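Local coordinates for glutathione S-transferase 2 (Heligmosomoides polygyrus, PDB 1TW9), which probably catalyses the conjugation of glutathione to electrophilic substrates and may also have glutathione peroxidase activity, at residues A[86-91]-A[154-159]; A[96-101]-A[126-131]; A[138-143]-A[179-184]. All coordinates share one frame; numbering follows the deposited sequence.

Interaction 1 of 3, residues A[86-91]-A[154-159]. Unlike the reference sequence in segment 86-91: Leu91 (reference Pro).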
# COMPACT_ATOMS: atom_id res chain seq x y z
N ALA A 86 10.85 1.41 2.98
CA ALA A 86 9.89 0.51 3.65
C ALA A 86 9.23 1.25 4.84
O ALA A 86 8.04 1.11 5.07
CB ALA A 86 10.55 -0.73 4.11
N LEU A 87 9.98 2.02 5.62
CA LEU A 87 9.37 2.83 6.70
C LEU A 87 8.38 3.82 6.17
O LEU A 87 7.31 4.01 6.76
CB LEU A 87 10.48 3.54 7.47
CG LEU A 87 11.32 2.60 8.35
CD1 LEU A 87 12.49 3.41 8.95
CD2 LEU A 87 10.57 1.88 9.48
N ILE A 88 8.74 4.45 5.07
CA ILE A 88 7.85 5.41 4.43
C ILE A 88 6.54 4.67 4.07
O ILE A 88 5.41 5.14 4.32
CB ILE A 88 8.55 6.05 3.21
CG1 ILE A 88 9.71 7.04 3.66
CG2 ILE A 88 7.57 6.73 2.23
CD1 ILE A 88 10.68 7.41 2.58
N ASP A 89 6.71 3.55 3.40
CA ASP A 89 5.56 2.69 3.06
C ASP A 89 4.73 2.41 4.29
O ASP A 89 3.50 2.45 4.23
CB ASP A 89 5.98 1.36 2.48
CG ASP A 89 6.58 1.44 1.14
OD1 ASP A 89 6.41 2.49 0.44
OD2 ASP A 89 7.21 0.49 0.63
N SER A 90 5.37 2.05 5.38
CA SER A 90 4.65 1.65 6.59
C SER A 90 3.80 2.84 7.09
O SER A 90 2.66 2.63 7.52
CB SER A 90 5.58 1.13 7.70
OG SER A 90 6.27 2.18 8.31
N LEU A 91 4.33 4.07 6.99
CA LEU A 91 3.58 5.25 7.45
C LEU A 91 2.36 5.51 6.53
O LEU A 91 1.31 5.93 6.98
CB LEU A 91 4.51 6.47 7.51
CG LEU A 91 5.39 6.38 8.77
CD1 LEU A 91 6.61 7.17 8.47
CD2 LEU A 91 4.59 6.91 9.92
N SER A 154 9.86 13.09 1.65
CA SER A 154 9.41 11.90 0.92
C SER A 154 7.93 12.07 0.59
O SER A 154 7.23 12.93 1.18
CB SER A 154 9.59 10.63 1.69
OG SER A 154 8.78 10.62 2.86
N TRP A 155 7.43 11.13 -0.20
CA TRP A 155 5.98 11.22 -0.62
C TRP A 155 5.04 11.06 0.56
O TRP A 155 3.91 11.64 0.54
CB TRP A 155 5.67 10.20 -1.69
CG TRP A 155 5.83 8.77 -1.32
CD1 TRP A 155 6.99 8.01 -1.31
CD2 TRP A 155 4.76 7.84 -1.07
NE1 TRP A 155 6.69 6.69 -1.02
CE2 TRP A 155 5.34 6.57 -0.82
CE3 TRP A 155 3.39 7.98 -0.89
CZ2 TRP A 155 4.58 5.44 -0.49
CZ3 TRP A 155 2.65 6.85 -0.59
CH2 TRP A 155 3.24 5.61 -0.40
N VAL A 156 5.44 10.35 1.59
CA VAL A 156 4.54 10.21 2.79
C VAL A 156 4.50 11.54 3.56
O VAL A 156 3.48 11.90 4.14
CB VAL A 156 4.83 9.03 3.74
CG1 VAL A 156 6.12 9.27 4.59
CG2 VAL A 156 3.61 8.77 4.61
N ASP A 157 5.58 12.32 3.59
CA ASP A 157 5.50 13.69 4.13
C ASP A 157 4.41 14.51 3.40
O ASP A 157 3.60 15.20 4.04
CB ASP A 157 6.80 14.43 3.97
CG ASP A 157 7.89 13.90 4.82
OD1 ASP A 157 7.72 13.77 6.09
OD2 ASP A 157 9.01 13.64 4.24
N LEU A 158 4.41 14.45 2.08
CA LEU A 158 3.40 15.08 1.25
C LEU A 158 1.99 14.60 1.55
O LEU A 158 1.06 15.43 1.63
CB LEU A 158 3.64 14.95 -0.30
CG LEU A 158 4.95 15.43 -0.83
CD1 LEU A 158 5.13 15.03 -2.23
CD2 LEU A 158 5.07 16.86 -0.63
N LEU A 159 1.80 13.30 1.70
CA LEU A 159 0.48 12.73 1.91
C LEU A 159 -0.05 13.19 3.31
O LEU A 159 -1.21 13.61 3.42
CB LEU A 159 0.66 11.23 1.85
CG LEU A 159 -0.55 10.36 2.01
CD1 LEU A 159 -1.50 10.60 0.85
CD2 LEU A 159 -0.17 8.93 2.08
O HOH W 1 8.32 4.30 -0.50
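One face of the Trp155 indole is met by Ile88, whose CG2 methyl stands 3.3 Å above the ring plane, displaced toward the pyrrole rim and closest to NE1. Asp89 approaches in the ring plane instead, with OD1 lying 3.6 Å from CZ2 of Trp155 and the carboxylate turned 57° from the indole. Also in that plane, a water accepts from Trp155 NE1 at 2.9 Å and donates to Asp89 OD1 at 2.8 Å. With CG between backbone N and carbonyl carbon (chi1 62°), the indole of Trp155 is brought round to Ile88 and Asp89.

Branched Ile88 suits its place by serving three partners. Besides the indole, CG2 touches Val156 CG1 at 3.8 Å, while CD1 reaches past the helix start to Ser154 CB at 3.5 Å. One turn on, Leu91 CB rests against Val156 CG2. The helices run nearly parallel, 19° apart with axes 9.5 Å from each other, and beta-branched Ile88 and Val156 meet at the centre.

Ser154 is the N-cap of helix 155-170, and its backbone N donates to the anti lone pair of Asp157 OD2 at 2.8 Å, the N3-to-N-cap half of a capping box. This bond ties the Asp157 side chain back to the start of the helix.

The buried Asp89 carboxylate is balanced by two arginines: OD1 pairs with Arg69 of its own chain, OD2 with Arg69 of the second subunit. The water-linked Trp155 therefore borders a charge cluster at the dimer interface, and the paired arginines would be expected to keep Asp89 ionised.

Interaction 2 of 3, residues A[96-101]-A[126-131]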
# COMPACT_ATOMS: atom_id res chain seq x y z
N THR A 96 -3.57 4.99 5.58
CA THR A 96 -4.71 4.31 4.99
C THR A 96 -5.62 3.72 6.04
O THR A 96 -6.84 3.84 5.93
CB THR A 96 -4.23 3.20 4.05
OG1 THR A 96 -3.60 3.82 2.95
CG2 THR A 96 -5.39 2.42 3.40
N ASP A 97 -5.04 3.03 7.02
CA ASP A 97 -5.83 2.48 8.12
C ASP A 97 -6.58 3.55 8.90
O ASP A 97 -7.78 3.44 9.16
CB ASP A 97 -4.92 1.74 9.11
CG ASP A 97 -4.36 0.46 8.55
OD1 ASP A 97 -4.95 -0.08 7.59
OD2 ASP A 97 -3.34 -0.11 9.03
N TYR A 98 -5.88 4.61 9.28
CA TYR A 98 -6.51 5.73 9.91
C TYR A 98 -7.67 6.29 9.10
O TYR A 98 -8.76 6.52 9.67
CB TYR A 98 -5.46 6.81 10.23
CG TYR A 98 -5.95 8.19 10.21
CD1 TYR A 98 -6.67 8.72 11.29
CD2 TYR A 98 -5.66 9.02 9.13
CE1 TYR A 98 -7.11 10.01 11.28
CE2 TYR A 98 -6.07 10.28 9.10
CZ TYR A 98 -6.77 10.81 10.20
OH TYR A 98 -7.23 12.10 10.18
N ARG A 99 -7.51 6.46 7.79
CA ARG A 99 -8.62 6.96 6.94
C ARG A 99 -9.85 6.04 6.96
O ARG A 99 -11.01 6.50 6.94
CB ARG A 99 -8.13 7.20 5.49
CG ARG A 99 -7.32 8.50 5.36
CD ARG A 99 -8.21 9.77 5.49
NE ARG A 99 -8.54 10.21 4.14
CZ ARG A 99 -9.66 10.76 3.72
NH1 ARG A 99 -10.66 11.04 4.54
NH2 ARG A 99 -9.77 11.04 2.44
N ALA A 100 -9.60 4.75 7.01
CA ALA A 100 -10.66 3.78 7.18
C ALA A 100 -11.44 4.03 8.47
O ALA A 100 -12.68 4.01 8.47
CB ALA A 100 -10.08 2.42 7.20
N GLU A 101 -10.73 4.27 9.56
CA GLU A 101 -11.36 4.57 10.86
C GLU A 101 -12.18 5.87 10.88
O GLU A 101 -13.19 5.97 11.55
CB GLU A 101 -10.30 4.62 11.97
CG GLU A 101 -9.63 3.27 12.25
CD GLU A 101 -8.72 3.26 13.48
OE1 GLU A 101 -7.86 2.36 13.58
OE2 GLU A 101 -8.87 4.14 14.36
N LEU A 126 -11.84 12.98 15.87
CA LEU A 126 -10.90 13.38 16.92
C LEU A 126 -10.25 12.17 17.63
O LEU A 126 -9.04 12.19 17.81
CB LEU A 126 -11.52 14.42 17.86
CG LEU A 126 -11.84 15.75 17.12
CD1 LEU A 126 -12.54 16.73 18.03
CD2 LEU A 126 -10.62 16.45 16.44
N PRO A 127 -11.01 11.14 18.01
CA PRO A 127 -10.40 9.86 18.48
C PRO A 127 -9.42 9.22 17.51
O PRO A 127 -8.33 8.75 17.91
CB PRO A 127 -11.61 8.93 18.61
CG PRO A 127 -12.75 9.82 18.81
CD PRO A 127 -12.48 11.12 18.12
N ALA A 128 -9.83 9.17 16.24
CA ALA A 128 -9.01 8.58 15.20
C ALA A 128 -7.75 9.36 15.11
O ALA A 128 -6.66 8.75 15.01
CB ALA A 128 -9.74 8.57 13.86
N ARG A 129 -7.87 10.69 15.12
CA ARG A 129 -6.67 11.46 14.92
C ARG A 129 -5.75 11.44 16.13
O ARG A 129 -4.54 11.44 15.97
CB ARG A 129 -7.00 12.86 14.37
CG ARG A 129 -7.44 13.83 15.34
CD ARG A 129 -6.34 14.39 16.24
NE ARG A 129 -6.68 15.73 16.76
CZ ARG A 129 -7.32 15.99 17.87
NH1 ARG A 129 -7.85 15.04 18.62
NH2 ARG A 129 -7.52 17.25 18.22
N THR A 130 -6.28 11.31 17.36
CA THR A 130 -5.39 11.15 18.50
C THR A 130 -4.46 9.92 18.38
O THR A 130 -3.24 10.00 18.65
CB THR A 130 -6.23 11.04 19.77
OG1 THR A 130 -6.94 12.27 19.99
CG2 THR A 130 -5.40 10.83 21.11
N LYS A 131 -5.03 8.79 17.98
CA LYS A 131 -4.27 7.58 17.79
C LYS A 131 -3.25 7.73 16.66
O LYS A 131 -2.05 7.53 16.88
CB LYS A 131 -5.20 6.43 17.47
CG LYS A 131 -4.47 5.09 17.40
CD LYS A 131 -5.44 3.91 17.56
CE LYS A 131 -6.53 3.90 16.47
NZ LYS A 131 -7.35 2.62 16.35
O HOH W 2 -6.57 6.15 14.03
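Glu101 and Lys131 supply the charged interaction, their chains meeting at about a right angle across two nearly antiparallel helices (163°, axes 9.5 Å apart). Lys131 NZ donates to Glu101 OE1 at 2.8 Å, arriving on the syn side and 17° out of the carboxylate plane; a weak second bond goes to OE2. Lys131 reaches this far because its CG stands anti to the backbone N (chi1 -174°), with a bend further out that brings the ammonium group to the glutamate. Long, flexible chains suit this exposed margin, where charges can span the gap while remaining near solvent.

Water joins the same side. One molecule donates to both Glu101 OE2 and the Ala128 carbonyl oxygen, the latter at 2.8 Å, tying the carboxylate to the opposite backbone.

Apolar contact fills the interior. Ala128, whose short side chain leaves room for the Tyr98 ring, presents CB to Tyr98 CE1 at 4.0 Å, and the ring continues along the backbone so that CE1 also lies 3.9 Å from Arg129 CA. The phenol passes beyond this seam: its OH is hydrogen-bonded to His163 and Tyr174, and its ring stacks with Phe132.

Arginine at 129 ties its own helix to a loop. NH1 donates to Leu126 O at 3.2 Å, tilted from the carbonyl plane, and Leu126 CD2 sits over the centre of one guanidinium face, while NE and NH2 bind the carbonyls of Tyr174 and Glu173.

An apolar seam edged by a salt bridge thus pairs the long antiparallel helices 82-101 and 119-142, a hallmark of the all-helical C-terminal domain of glutathione transferases.

Interaction 3 of 3, residues A[138-143]-A[179-184]. Unlike the reference sequence in segment 138-143: Leu140 (reference Pro).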
# COMPACT_ATOMS: atom_id res chain seq x y z
N LYS A 138 5.55 10.33 17.22
CA LYS A 138 6.64 9.46 17.63
C LYS A 138 7.70 9.36 16.53
O LYS A 138 8.86 9.48 16.83
CB LYS A 138 6.05 8.11 18.02
CG LYS A 138 6.94 7.03 18.19
CD LYS A 138 6.14 5.79 18.68
CE LYS A 138 5.46 4.96 17.52
NZ LYS A 138 4.82 3.77 18.22
N PHE A 139 7.29 9.22 15.27
CA PHE A 139 8.23 9.24 14.16
C PHE A 139 8.94 10.62 14.02
O PHE A 139 10.17 10.68 13.86
CB PHE A 139 7.52 8.82 12.88
CG PHE A 139 7.42 7.34 12.72
CD1 PHE A 139 6.48 6.61 13.39
CD2 PHE A 139 8.30 6.65 11.87
CE1 PHE A 139 6.35 5.24 13.22
CE2 PHE A 139 8.20 5.26 11.74
CZ PHE A 139 7.25 4.54 12.41
N LEU A 140 8.18 11.71 14.08
CA LEU A 140 8.78 13.04 14.02
C LEU A 140 9.77 13.25 15.13
O LEU A 140 10.90 13.77 14.94
CB LEU A 140 7.71 14.11 14.09
CG LEU A 140 6.78 14.04 12.91
CD1 LEU A 140 5.49 14.86 13.02
CD2 LEU A 140 7.49 14.47 11.62
N LYS A 141 9.39 12.92 16.34
CA LYS A 141 10.28 13.33 17.38
C LYS A 141 11.57 12.47 17.46
O LYS A 141 12.55 12.91 18.05
CB LYS A 141 9.58 13.61 18.67
CG LYS A 141 8.96 12.48 19.35
CD LYS A 141 7.81 13.05 20.26
CE LYS A 141 8.01 14.47 20.78
NZ LYS A 141 6.74 15.24 20.55
N LYS A 142 11.61 11.31 16.81
CA LYS A 142 12.86 10.56 16.80
C LYS A 142 13.77 10.88 15.65
O LYS A 142 14.89 10.38 15.59
CB LYS A 142 12.61 9.07 16.88
CG LYS A 142 12.09 8.44 15.66
CD LYS A 142 11.86 6.98 15.95
CE LYS A 142 11.04 6.30 14.88
NZ LYS A 142 10.85 4.85 15.30
N ASN A 143 13.31 11.77 14.78
CA ASN A 143 14.06 12.19 13.61
C ASN A 143 14.37 13.70 13.64
O ASN A 143 13.46 14.53 13.58
CB ASN A 143 13.18 11.84 12.43
CG ASN A 143 13.89 11.94 11.07
OD1 ASN A 143 13.34 11.56 10.04
ND2 ASN A 143 15.09 12.46 11.07
N PRO A 179 1.77 19.77 18.18
CA PRO A 179 2.53 20.88 17.59
C PRO A 179 3.53 20.42 16.57
O PRO A 179 3.75 21.12 15.54
CB PRO A 179 3.25 21.52 18.77
CG PRO A 179 3.15 20.51 19.93
CD PRO A 179 1.99 19.63 19.65
N GLU A 180 4.13 19.27 16.82
CA GLU A 180 5.15 18.74 15.85
C GLU A 180 4.51 18.42 14.50
O GLU A 180 5.08 18.65 13.45
CB GLU A 180 5.87 17.50 16.40
CG GLU A 180 6.74 17.72 17.61
CD GLU A 180 5.98 17.77 18.95
OE1 GLU A 180 4.75 17.37 19.02
OE2 GLU A 180 6.62 18.23 19.95
N VAL A 181 3.28 17.90 14.53
CA VAL A 181 2.57 17.58 13.31
C VAL A 181 2.21 18.86 12.61
O VAL A 181 2.32 18.93 11.40
CB VAL A 181 1.30 16.76 13.59
CG1 VAL A 181 0.43 16.65 12.34
CG2 VAL A 181 1.62 15.39 14.12
N LYS A 182 1.77 19.88 13.34
CA LYS A 182 1.50 21.18 12.70
C LYS A 182 2.77 21.75 12.03
O LYS A 182 2.67 22.29 10.93
CB LYS A 182 1.00 22.26 13.69
CG LYS A 182 0.50 23.48 12.87
CD LYS A 182 -0.14 24.55 13.55
CE LYS A 182 -0.53 25.65 12.49
NZ LYS A 182 -1.42 26.68 13.15
N ALA A 183 3.90 21.69 12.73
CA ALA A 183 5.18 22.23 12.29
C ALA A 183 5.57 21.52 10.99
O ALA A 183 6.05 22.10 10.02
CB ALA A 183 6.24 21.94 13.37
N HIS A 184 5.33 20.23 10.99
CA HIS A 184 5.62 19.39 9.81
C HIS A 184 4.74 19.78 8.64
O HIS A 184 5.22 19.99 7.54
CB HIS A 184 5.48 17.90 10.14
CG HIS A 184 5.55 16.98 8.96
ND1 HIS A 184 4.46 16.64 8.22
CD2 HIS A 184 6.61 16.34 8.40
CE1 HIS A 184 4.84 15.80 7.25
NE2 HIS A 184 6.14 15.58 7.36
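The ammonium group of Lys141 forms a salt bridge with Glu180, NZ lying 3.1 Å from OE2. It also stands 3.3 Å from Glu180 OE1, and it rides above the face of the carboxylate, almost over CD. The pairing is therefore chiefly electrostatic. CG of Lys141 lies between its backbone N and carbonyl carbon (chi1 66°), and the chain then bends twice near its end to carry NZ across. Glu180 folds in turn, with a bend at chi2 (80°) that brings the carboxylate round to meet it. Both belong to the outer margin of the contact, where long charged chains can settle without strict geometry. Glu180 also lies in the first turn of helix 179-189, so the helix dipole would probably favour its negative charge.

Beneath the ion pair, Leu140 is the apolar centre. A leucine fits here because its two methyls fork to separate targets. CD1 points at the backbone, 3.8 Å from Glu180 O, and extends to Val181, whose CG2 it meets at 4.1 Å. CD2 goes instead to the imidazole of His184, 3.8 Å from that ring's CD2, the two side chains crossing at about a right angle.

Histidine serves a double purpose: its ring carbons pack on the leucine, while NE2 turns toward Asp157 of helix 155-170.

Helix 179-189 thus lies steeply across the last turns of helix 119-142, the segment axes 75° apart and 9.8 Å at closest approach. Val181 extends the seam up helix 119-142 to Leu133, Ile136 and Thr137, and Leu148, in the loop leading toward helix 155-170, packs against both Leu140 and His184.

Overall arrangement
The three contacts knit four helices of the all-helical domain. Helix 82-101 serves interactions 1 and 2, whose centres are 16 Å apart. Helix 119-142 serves interaction 2 and interaction 3, with centres 17 Å apart. Interactions 1 and 3 touch directly: Asp157 OD1 and His184 NE2 lie 2.7 Å apart, a probable hydrogen bond, and Leu91 CD1 packs on Phe139 CD2 at 3.8 Å. Asp157 thus links the capped start of helix 155-170 to helix 179-189. Along the chain, interaction 2 nests within the loop closed by interaction 1. No ligand is bound in this apo form; in this superfamily glutathione binds chiefly to the thioredoxin-like N-terminal domain, whose helix 64-75 borders interaction 1.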